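Local coordinates for repeat Five Residue (Rfr) protein or pentapeptide repeat protein (Cyanothece, PDB 2O6W) that is of unknown function but folds as a pentapeptide-repeat right-handed quadrilateral beta helix, in which successive coils of the chain stack on one another, at residues Glu119-Arg124 / Lys139-Asp144. Sequence-based numbering, arbitrary orientation.
Sequences ENANLR and KGIETD
Two nitrogens of Arg-124 converge on a single carboxylate oxygen of Glu-142, NH1 at 2.6 Å from OE1 and NH2 at 2.7 Å from that same atom. This salt bridge ties together neighbouring coils of the pentapeptide-repeat beta helix, whose segments 119-124 and 139-144 run nearly parallel, one coil apart. The Arg-124 chain runs straight from CG to NE and turns at the last torsion (chi4 81°), laying one face of the guanidinium over CB of Glu-142. The carboxylate stands almost perpendicular to it, 87° between planes; NH2 takes the anti lone pair of OE1, whereas NH1 approaches from above the carboxylate plane. Asn-122 OD1 accepts from the backbone N of Arg-124, closing an Asx turn, and weakly from its NH1, while Asn-122 ND2 reaches back to Gln-104 on the preceding coil.

Such a solenoid coheres by repeating a backbone ladder from coil to coil. Here Glu-142 N donates to Ala-121 O (3.0 Å) and Leu-123 N to Glu-142 O (2.8 Å), making Asn-122 and Glu-142 a single parallel bridge; further back, Asn-120 N donates to Lys-139 O. Inside the coil, Leu-123 CD2 meets Ile-141 CD1 at 4.2 Å, and Trp-149 lies against Ile-141 and Thr-143 near the C-terminal end of the stack. At the far end of the contact Glu-119 and Lys-139 extend side by side, each with CG anti to the backbone N, and finish in a long salt bridge of 3.6 Å from OE2 to NZ.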
# COMPACT_ATOMS: atom_id res chain seq x y z
N GLU A 119 6.41 -11.18 -2.72
CA GLU A 119 7.07 -12.43 -2.32
C GLU A 119 6.85 -12.80 -0.85
O GLU A 119 7.05 -11.97 0.04
CB GLU A 119 8.57 -12.37 -2.61
CG GLU A 119 9.26 -13.73 -2.53
CD GLU A 119 10.72 -13.69 -2.98
OE1 GLU A 119 11.00 -13.07 -4.03
OE2 GLU A 119 11.58 -14.30 -2.30
N ASN A 120 6.43 -14.04 -0.62
CA ASN A 120 6.20 -14.54 0.72
C ASN A 120 5.10 -13.81 1.48
O ASN A 120 4.96 -13.96 2.69
CB ASN A 120 7.50 -14.49 1.52
CG ASN A 120 8.60 -15.27 0.87
OD1 ASN A 120 8.36 -16.33 0.30
ND2 ASN A 120 9.82 -14.76 0.94
N ALA A 121 4.33 -13.02 0.76
CA ALA A 121 3.26 -12.28 1.41
C ALA A 121 2.13 -13.23 1.79
O ALA A 121 1.91 -14.25 1.13
CB ALA A 121 2.74 -11.20 0.48
N ASN A 122 1.42 -12.90 2.87
CA ASN A 122 0.30 -13.71 3.34
C ASN A 122 -1.02 -13.13 2.83
O ASN A 122 -1.45 -12.06 3.27
CB ASN A 122 0.28 -13.77 4.87
CG ASN A 122 -0.93 -14.53 5.40
OD1 ASN A 122 -1.55 -15.32 4.68
ND2 ASN A 122 -1.26 -14.32 6.68
N LEU A 123 -1.67 -13.85 1.92
CA LEU A 123 -2.94 -13.42 1.35
C LEU A 123 -4.13 -14.26 1.80
O LEU A 123 -5.14 -14.33 1.11
CB LEU A 123 -2.87 -13.44 -0.17
CG LEU A 123 -2.15 -12.28 -0.85
CD1 LEU A 123 -0.76 -12.11 -0.29
CD2 LEU A 123 -2.09 -12.55 -2.35
N ARG A 124 -4.01 -14.90 2.97
CA ARG A 124 -5.10 -15.72 3.50
C ARG A 124 -6.34 -14.90 3.77
O ARG A 124 -6.30 -13.93 4.52
CB ARG A 124 -4.68 -16.40 4.80
CG ARG A 124 -3.67 -17.50 4.65
CD ARG A 124 -3.42 -18.19 5.99
NE ARG A 124 -2.44 -19.26 5.85
CZ ARG A 124 -1.12 -19.07 5.82
NH1 ARG A 124 -0.61 -17.85 5.93
NH2 ARG A 124 -0.31 -20.11 5.67
N LYS A 139 5.53 -14.98 -6.06
CA LYS A 139 6.32 -16.10 -5.58
C LYS A 139 6.19 -16.29 -4.06
O LYS A 139 6.37 -15.35 -3.29
CB LYS A 139 7.78 -15.90 -5.96
CG LYS A 139 8.73 -16.89 -5.32
CD LYS A 139 10.18 -16.48 -5.48
CE LYS A 139 11.08 -17.39 -4.66
NZ LYS A 139 12.48 -16.91 -4.59
N GLY A 140 5.88 -17.52 -3.64
CA GLY A 140 5.77 -17.84 -2.23
C GLY A 140 4.60 -17.32 -1.42
O GLY A 140 4.59 -17.47 -0.20
N ILE A 141 3.61 -16.70 -2.06
CA ILE A 141 2.46 -16.18 -1.33
C ILE A 141 1.68 -17.32 -0.67
O ILE A 141 1.75 -18.47 -1.11
CB ILE A 141 1.48 -15.41 -2.25
CG1 ILE A 141 0.99 -16.32 -3.38
CG2 ILE A 141 2.16 -14.19 -2.82
CD1 ILE A 141 -0.05 -15.67 -4.28
N GLU A 142 0.96 -17.00 0.39
CA GLU A 142 0.17 -17.99 1.11
C GLU A 142 -1.31 -17.66 0.90
O GLU A 142 -1.71 -16.50 0.95
CB GLU A 142 0.51 -17.95 2.60
CG GLU A 142 1.99 -18.08 2.90
CD GLU A 142 2.33 -17.77 4.37
OE1 GLU A 142 1.82 -18.48 5.26
OE2 GLU A 142 3.11 -16.82 4.62
N THR A 143 -2.12 -18.69 0.67
CA THR A 143 -3.55 -18.48 0.46
C THR A 143 -4.36 -19.57 1.15
O THR A 143 -3.80 -20.46 1.79
CB THR A 143 -3.90 -18.48 -1.05
OG1 THR A 143 -3.46 -19.71 -1.65
CG2 THR A 143 -3.24 -17.31 -1.75
N ASP A 144 -5.68 -19.50 1.03
CA ASP A 144 -6.55 -20.49 1.63
C ASP A 144 -7.90 -20.46 0.94
O ASP A 144 -8.09 -19.71 -0.02
CB ASP A 144 -6.71 -20.23 3.13
CG ASP A 144 -7.32 -18.88 3.43
OD1 ASP A 144 -7.70 -18.16 2.48
OD2 ASP A 144 -7.44 -18.53 4.63